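Local coordinates for protein 4-hydroxybutyrate coenzyme A transferase (Shewanella oneidensis, PDB 2OAS) that probably transfers coenzyme A between acyl-CoA thioesters and carboxylic acids such as 4-hydroxybutyrate or acetate, and is captured here with coenzyme A bound, at residues H41-D46 with P64-H69; I48-L53 with L70-F75; I146-N151 with D166-V171. All coordinates share one frame; numbering follows the deposited sequence.

Interaction 1 joins the loops that precede the two strands of interaction 2, and their segments alternate along the chain: 41-46, 48-53, 64-69, 70-75. Their centres lie about 13 Å apart, and H69 O probably accepts a hydrogen bond from I48 N at 2.9 Å, joining the entry loops to the strands. Interaction 3 comes later, with its centre about 20 Å from that of interaction 2 and about 23 Å from that of interaction 1. It pairs strands of the same parallel sheet, with strands 113-118 and 21-24 in between. Interaction 2 alone approaches coenzyme A; interactions 1 and 3 both lie away from the annotated sites.

Interaction 1 of 3, residues H41-D46 with P64-H69; sequences HALTLD and PSLLGH
The imidazole of H69 lies against the backbone of A42, L43 and L45, among their carbonyl oxygens. Its CD2 lies 3.0 Å from L45 O, which sits at the ring edge near the ring plane, and also 3.0 Å from L43 O, which approaches obliquely. NE2 is near L43 O as well, but the angle is too poor for a hydrogen bond. No hydrogen bond joins the two segments; they meet by van der Waals contact and a C-H approach to oxygen. With CG beside the backbone N (chi1 -56°), the H69 ring reaches this turn while CB settles 3.4 Å from A42 O. The buried apolar part is small: A42 CB meets L66 CD1 at 3.7 Å.

Toward solvent the packing slackens. The exposed L43 crosses L66 at about a right angle, its CD2 4.1 Å from L66 CD1, and the same methyl rests 3.5 Å from S65 O. At the other end D46 CB stands 3.9 Å from G68 O, and D46 CA offers a C-H to H69 O. The contact illustrates how two loops, each with a short 3-10 segment, can meet through one histidine ring set against carbonyl oxygens and a few methyls. One loop follows helix 32-41 and leads into strand 48-52; the other follows that strand and leads into strand 70-74.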
# COMPACT_ATOMS: atom_id res chain seq x y z
N HIS A 41 34.56 3.07 -22.03
CA HIS A 41 35.43 2.65 -20.94
C HIS A 41 35.01 1.30 -20.34
O HIS A 41 35.85 0.47 -20.00
CB HIS A 41 35.44 3.71 -19.83
CG HIS A 41 36.25 3.33 -18.63
ND1 HIS A 41 37.61 3.17 -18.67
CD2 HIS A 41 35.88 3.08 -17.36
CE1 HIS A 41 38.05 2.83 -17.47
NE2 HIS A 41 37.02 2.77 -16.66
N ALA A 42 33.71 1.10 -20.21
CA ALA A 42 33.18 -0.14 -19.65
C ALA A 42 33.58 -1.35 -20.49
O ALA A 42 33.58 -2.48 -20.00
CB ALA A 42 31.67 -0.07 -19.54
N LEU A 43 33.91 -1.12 -21.76
CA LEU A 43 34.29 -2.21 -22.65
C LEU A 43 35.53 -2.94 -22.17
O LEU A 43 35.76 -4.09 -22.54
CB LEU A 43 34.52 -1.70 -24.06
CG LEU A 43 33.26 -1.16 -24.75
CD1 LEU A 43 33.61 -0.72 -26.16
CD2 LEU A 43 32.19 -2.23 -24.78
N THR A 44 36.32 -2.26 -21.33
CA THR A 44 37.55 -2.82 -20.77
C THR A 44 37.31 -3.38 -19.37
O THR A 44 38.21 -3.94 -18.75
CB THR A 44 38.65 -1.74 -20.66
OG1 THR A 44 38.40 -0.92 -19.50
CG2 THR A 44 38.66 -0.85 -21.89
N LEU A 45 36.09 -3.24 -18.87
CA LEU A 45 35.75 -3.72 -17.53
C LEU A 45 34.80 -4.90 -17.62
O LEU A 45 34.54 -5.43 -18.70
CB LEU A 45 35.08 -2.61 -16.72
CG LEU A 45 35.70 -1.21 -16.73
CD1 LEU A 45 34.79 -0.24 -15.99
CD2 LEU A 45 37.07 -1.26 -16.10
N ASP A 46 34.28 -5.33 -16.48
CA ASP A 46 33.30 -6.40 -16.45
C ASP A 46 32.63 -6.42 -15.09
O ASP A 46 33.09 -5.79 -14.13
CB ASP A 46 33.93 -7.76 -16.75
CG ASP A 46 34.88 -8.21 -15.67
OD1 ASP A 46 35.24 -9.41 -15.65
OD2 ASP A 46 35.26 -7.34 -14.86
N PRO A 64 24.35 -3.82 -27.51
CA PRO A 64 24.78 -5.21 -27.34
C PRO A 64 26.24 -5.37 -26.98
O PRO A 64 26.63 -6.32 -26.30
CB PRO A 64 24.43 -5.84 -28.68
CG PRO A 64 23.19 -5.09 -29.07
CD PRO A 64 23.59 -3.66 -28.76
N SER A 65 27.05 -4.42 -27.42
CA SER A 65 28.47 -4.48 -27.13
C SER A 65 28.76 -4.41 -25.63
O SER A 65 29.83 -4.82 -25.20
CB SER A 65 29.20 -3.35 -27.86
OG SER A 65 28.69 -2.08 -27.50
N LEU A 66 27.81 -3.92 -24.83
CA LEU A 66 28.05 -3.85 -23.39
C LEU A 66 27.65 -5.12 -22.65
O LEU A 66 27.90 -5.24 -21.45
CB LEU A 66 27.30 -2.66 -22.77
CG LEU A 66 27.89 -1.25 -22.81
CD1 LEU A 66 29.24 -1.25 -22.13
CD2 LEU A 66 28.02 -0.76 -24.22
N LEU A 67 27.03 -6.06 -23.36
CA LEU A 67 26.61 -7.31 -22.73
C LEU A 67 27.83 -8.08 -22.27
O LEU A 67 28.73 -8.39 -23.06
CB LEU A 67 25.79 -8.16 -23.71
CG LEU A 67 24.47 -7.55 -24.20
CD1 LEU A 67 23.84 -8.47 -25.22
CD2 LEU A 67 23.53 -7.32 -23.01
N GLY A 68 27.86 -8.39 -20.98
CA GLY A 68 29.00 -9.11 -20.44
C GLY A 68 29.90 -8.16 -19.68
O GLY A 68 30.70 -8.60 -18.84
N HIS A 69 29.80 -6.87 -19.97
CA HIS A 69 30.61 -5.89 -19.27
C HIS A 69 29.77 -5.14 -18.24
O HIS A 69 30.18 -4.95 -17.10
CB HIS A 69 31.24 -4.90 -20.25
CG HIS A 69 32.05 -5.55 -21.32
ND1 HIS A 69 31.48 -6.20 -22.40
CD2 HIS A 69 33.39 -5.66 -21.48
CE1 HIS A 69 32.44 -6.69 -23.17
NE2 HIS A 69 33.61 -6.38 -22.63

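Interaction 2 of 3, residues I48-L53 with L70-F75; sequences ITLLQL and LRHRCF
L50 and R73 lie at the middle of a parallel ladder in which the strands 48-52 and 70-74, inclined at 26°, run in matched register from I48-L70 to Q52-C74. Backbone bonds carry it: L50 N gives to R71 O at 3.0 Å, and L50 O takes R73 N at 2.9 Å from above its carbonyl plane. Beyond them the Q52 N to R73 O bond is weak, but F75 N to Q52 O, 3.0 Å long, closes the ladder firmly. Alpha C-H groups of T49 and L51 supplement these bonds by facing R71 O and R73 O.

Apolar contacts occur on both faces. On that of T49 and L51, R73 leaves the strand with CG anti to the backbone N (chi1 -166°) and runs extended alongside L51, whose CD2 presses to 3.2 Å from R73 CD; that methyl then approaches the edge of the guanidinium. T49 CG2 touches R73 CB, and L51 CD2 reaches F75 CZ at 3.5 Å. On the other face L70 packs with I48 and L50, and past the strand ends L53 CD1 meets F75 CB at 3.6 Å.

Among the polar contacts, Q52 OE1 lies in the plane of the H72 ring, 3.3 Å from H72 CD2 at its edge, with amide and ring planes 74° apart. On the face of T49 and L51, R71 forms a salt bridge with D91 and R73 one with E399 of the second subunit.

These are neighbouring strands of the eight-stranded parallel sheet, but their connection, 54-69, holds no regular alpha-helix, unlike a classical beta-alpha-beta unit. The side chain of L53 lies about 8 Å from the bound coenzyme A. Strand 21-24 continues the sheet beyond 48-52 and strand 91-92 beyond 70-74, while helix 100-105 packs F104 on L51 and F75.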
# COMPACT_ATOMS: atom_id res chain seq x y z
N ILE A 48 30.01 -5.01 -14.17
CA ILE A 48 29.56 -3.68 -13.78
C ILE A 48 28.04 -3.65 -13.70
O ILE A 48 27.37 -3.95 -14.67
CB ILE A 48 30.01 -2.61 -14.80
CG1 ILE A 48 31.54 -2.48 -14.79
CG2 ILE A 48 29.37 -1.27 -14.45
CD1 ILE A 48 32.13 -2.04 -13.48
N THR A 49 27.51 -3.32 -12.52
CA THR A 49 26.07 -3.22 -12.31
C THR A 49 25.71 -1.74 -12.19
O THR A 49 26.38 -0.99 -11.48
CB THR A 49 25.61 -3.90 -11.02
OG1 THR A 49 25.97 -5.28 -11.05
CG2 THR A 49 24.10 -3.80 -10.89
N LEU A 50 24.67 -1.33 -12.89
CA LEU A 50 24.24 0.06 -12.87
C LEU A 50 22.81 0.20 -12.37
O LEU A 50 21.86 -0.12 -13.09
CB LEU A 50 24.37 0.66 -14.27
CG LEU A 50 24.12 2.15 -14.46
CD1 LEU A 50 24.71 2.57 -15.77
CD2 LEU A 50 22.63 2.45 -14.45
N LEU A 51 22.68 0.69 -11.14
CA LEU A 51 21.38 0.92 -10.50
C LEU A 51 20.82 2.21 -11.06
O LEU A 51 21.57 3.16 -11.32
CB LEU A 51 21.54 1.03 -8.98
CG LEU A 51 21.84 -0.25 -8.18
CD1 LEU A 51 22.23 0.09 -6.74
CD2 LEU A 51 20.61 -1.12 -8.20
N GLN A 52 19.51 2.27 -11.24
CA GLN A 52 18.90 3.47 -11.82
C GLN A 52 17.38 3.52 -11.70
O GLN A 52 16.73 2.60 -11.21
CB GLN A 52 19.25 3.53 -13.32
CG GLN A 52 18.37 2.60 -14.17
CD GLN A 52 18.98 2.22 -15.52
OE1 GLN A 52 19.99 1.51 -15.58
NE2 GLN A 52 18.37 2.69 -16.61
N LEU A 53 16.83 4.63 -12.16
CA LEU A 53 15.40 4.85 -12.18
C LEU A 53 15.15 5.12 -13.66
O LEU A 53 15.90 4.63 -14.51
CB LEU A 53 15.03 6.06 -11.33
CG LEU A 53 14.66 5.88 -9.84
CD1 LEU A 53 15.48 4.80 -9.17
CD2 LEU A 53 14.85 7.20 -9.13
N LEU A 70 28.58 -4.73 -18.66
CA LEU A 70 27.69 -3.98 -17.80
C LEU A 70 26.28 -4.52 -17.87
O LEU A 70 25.86 -5.02 -18.91
CB LEU A 70 27.71 -2.51 -18.23
CG LEU A 70 26.63 -1.57 -17.70
CD1 LEU A 70 26.44 -1.76 -16.21
CD2 LEU A 70 27.02 -0.15 -18.00
N ARG A 71 25.55 -4.44 -16.76
CA ARG A 71 24.17 -4.91 -16.72
C ARG A 71 23.36 -3.86 -15.98
O ARG A 71 23.83 -3.30 -15.00
CB ARG A 71 24.09 -6.27 -16.00
CG ARG A 71 22.66 -6.73 -15.66
CD ARG A 71 22.60 -8.17 -15.09
NE ARG A 71 22.36 -9.15 -16.15
CZ ARG A 71 21.18 -9.72 -16.39
NH1 ARG A 71 20.12 -9.42 -15.65
NH2 ARG A 71 21.05 -10.57 -17.40
N HIS A 72 22.16 -3.57 -16.48
CA HIS A 72 21.29 -2.58 -15.85
C HIS A 72 20.42 -3.19 -14.75
O HIS A 72 19.86 -4.27 -14.94
CB HIS A 72 20.38 -1.94 -16.91
CG HIS A 72 21.13 -1.21 -17.98
ND1 HIS A 72 21.56 -1.81 -19.14
CD2 HIS A 72 21.59 0.07 -18.04
CE1 HIS A 72 22.24 -0.94 -19.86
NE2 HIS A 72 22.28 0.21 -19.21
N ARG A 73 20.32 -2.50 -13.61
CA ARG A 73 19.49 -2.94 -12.48
C ARG A 73 18.48 -1.81 -12.28
O ARG A 73 18.79 -0.79 -11.68
CB ARG A 73 20.33 -3.13 -11.22
CG ARG A 73 19.62 -3.89 -10.09
CD ARG A 73 20.60 -4.25 -8.99
NE ARG A 73 19.99 -4.89 -7.83
CZ ARG A 73 19.64 -6.17 -7.77
NH1 ARG A 73 19.83 -6.97 -8.82
NH2 ARG A 73 19.13 -6.67 -6.65
N CYS A 74 17.27 -2.00 -12.79
CA CYS A 74 16.25 -0.97 -12.74
C CYS A 74 15.21 -1.00 -11.64
O CYS A 74 14.56 -2.02 -11.41
CB CYS A 74 15.51 -0.94 -14.07
SG CYS A 74 16.57 -0.92 -15.50
N PHE A 75 15.06 0.15 -10.99
CA PHE A 75 14.05 0.31 -9.95
C PHE A 75 12.83 0.83 -10.69
O PHE A 75 11.73 0.87 -10.16
CB PHE A 75 14.52 1.34 -8.92
CG PHE A 75 15.63 0.85 -8.06
CD1 PHE A 75 16.77 1.62 -7.86
CD2 PHE A 75 15.54 -0.39 -7.43
CE1 PHE A 75 17.80 1.15 -7.06
CE2 PHE A 75 16.57 -0.86 -6.63
CZ PHE A 75 17.71 -0.08 -6.44

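Interaction 3 of 3, residues I146-N151 with D166-V171; sequences IIAHIN and DRFAAV
The methyl of A148 sits over one face of the F168 ring, a CH-pi contact with CB 3.7 Å from the ring centroid and 24° off its normal, displaced toward the rim. I146 crosses the same ring obliquely and brings CG2 to 3.8 Å from F168 CD2. F168 keeps CG beside its backbone N (chi1 -57°), which lays the ring across both residues. Farther along, I150 CD1 is pressed tightly against V171 CG1 at 3.2 Å. On the opposite face of the sheet the fit is looser, with I147 CG1 4.4 Å from A170 CB.

Around this core the backbone pairs in parallel, I147 with A170 and A148 with V171. A148 N gives to A170 O at 3.3 Å, the donor tilted from the carbonyl plane, and the alpha C-H of V171 faces A148 O. At the start of the pairing I146 O takes A169 N at 2.8 Å, in its carbonyl plane, and a second, weak bond from A170 N. One oxygen thus gathers two successive N-H groups as the chain turns from the 3-10 segment into its strand. At the polar edge a water accepts from I146 N at 2.8 Å and donates to R167 O, also at 2.8 Å, carrying the link past the last direct bond.

This is the pairing of adjacent parallel strands, 145-150 and 170-173, in the eight-stranded sheet, their connection holding short strands and no regular alpha-helix. Strand 113-118 flanks 145-150, strand 4-5 flanks 170-173, helix 136-142 meets I146 and R167 through C140, and helix 32-41 sets L34 on I147.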
# COMPACT_ATOMS: atom_id res chain seq x y z
N ILE A 146 32.33 9.76 -5.91
CA ILE A 146 31.38 10.43 -6.80
C ILE A 146 32.06 11.03 -8.02
O ILE A 146 33.11 11.66 -7.92
CB ILE A 146 30.60 11.55 -6.06
CG1 ILE A 146 29.76 10.94 -4.94
CG2 ILE A 146 29.70 12.29 -7.02
CD1 ILE A 146 29.19 11.96 -3.98
N ILE A 147 31.46 10.81 -9.19
CA ILE A 147 31.98 11.34 -10.45
C ILE A 147 30.90 12.29 -10.97
O ILE A 147 29.83 11.87 -11.38
CB ILE A 147 32.25 10.21 -11.45
CG1 ILE A 147 33.42 9.37 -10.93
CG2 ILE A 147 32.56 10.77 -12.84
CD1 ILE A 147 33.69 8.13 -11.76
N ALA A 148 31.20 13.58 -10.93
CA ALA A 148 30.26 14.61 -11.32
C ALA A 148 30.54 15.29 -12.64
O ALA A 148 31.69 15.52 -13.02
CB ALA A 148 30.17 15.68 -10.22
N HIS A 149 29.48 15.63 -13.33
CA HIS A 149 29.62 16.30 -14.58
C HIS A 149 29.08 17.70 -14.35
O HIS A 149 27.90 17.87 -14.06
CB HIS A 149 28.83 15.55 -15.66
CG HIS A 149 28.40 16.41 -16.79
ND1 HIS A 149 29.25 17.29 -17.42
CD2 HIS A 149 27.19 16.57 -17.38
CE1 HIS A 149 28.59 17.97 -18.34
NE2 HIS A 149 27.33 17.54 -18.34
N ILE A 150 29.95 18.69 -14.44
CA ILE A 150 29.54 20.07 -14.23
C ILE A 150 28.98 20.66 -15.51
O ILE A 150 29.68 20.82 -16.51
CB ILE A 150 30.70 20.92 -13.75
CG1 ILE A 150 31.22 20.36 -12.42
CG2 ILE A 150 30.24 22.38 -13.62
CD1 ILE A 150 32.41 21.10 -11.86
N ASN A 151 27.70 21.01 -15.46
CA ASN A 151 27.01 21.56 -16.62
C ASN A 151 26.38 22.89 -16.32
O ASN A 151 25.44 22.97 -15.54
CB ASN A 151 25.93 20.59 -17.08
CG ASN A 151 25.18 21.09 -18.28
OD1 ASN A 151 25.51 22.13 -18.86
ND2 ASN A 151 24.15 20.35 -18.68
N ASP A 166 33.95 19.17 -2.93
CA ASP A 166 35.03 18.36 -2.38
C ASP A 166 34.56 16.95 -2.09
O ASP A 166 35.34 16.10 -1.69
CB ASP A 166 35.60 18.96 -1.10
CG ASP A 166 36.49 20.14 -1.36
OD1 ASP A 166 37.01 20.26 -2.51
OD2 ASP A 166 36.69 20.95 -0.43
N ARG A 167 33.27 16.69 -2.28
CA ARG A 167 32.72 15.36 -2.07
C ARG A 167 32.85 14.56 -3.37
O ARG A 167 32.39 13.42 -3.46
CB ARG A 167 31.24 15.45 -1.68
CG ARG A 167 31.00 15.99 -0.27
CD ARG A 167 30.43 14.90 0.63
NE ARG A 167 29.08 14.54 0.21
CZ ARG A 167 28.44 13.43 0.55
NH1 ARG A 167 29.03 12.52 1.32
NH2 ARG A 167 27.20 13.22 0.11
N PHE A 168 33.49 15.16 -4.37
CA PHE A 168 33.67 14.55 -5.68
C PHE A 168 35.09 14.00 -5.87
O PHE A 168 36.07 14.65 -5.50
CB PHE A 168 33.38 15.59 -6.79
CG PHE A 168 31.99 16.21 -6.72
CD1 PHE A 168 31.68 17.30 -7.52
CD2 PHE A 168 31.01 15.69 -5.89
CE1 PHE A 168 30.41 17.87 -7.50
CE2 PHE A 168 29.73 16.26 -5.86
CZ PHE A 168 29.43 17.35 -6.67
N ALA A 169 35.20 12.82 -6.46
CA ALA A 169 36.53 12.23 -6.69
C ALA A 169 37.08 12.75 -8.01
O ALA A 169 38.29 12.90 -8.19
CB ALA A 169 36.43 10.72 -6.75
N ALA A 170 36.16 13.03 -8.92
CA ALA A 170 36.52 13.51 -10.24
C ALA A 170 35.46 14.47 -10.71
O ALA A 170 34.31 14.40 -10.26
CB ALA A 170 36.63 12.34 -11.20
N VAL A 171 35.85 15.34 -11.63
CA VAL A 171 34.96 16.35 -12.18
C VAL A 171 35.30 16.71 -13.63
O VAL A 171 36.46 16.98 -13.95
CB VAL A 171 35.01 17.62 -11.29
CG1 VAL A 171 34.66 18.83 -12.07
CG2 VAL A 171 34.06 17.47 -10.12
O HOH W 1 33.94 11.11 -4.04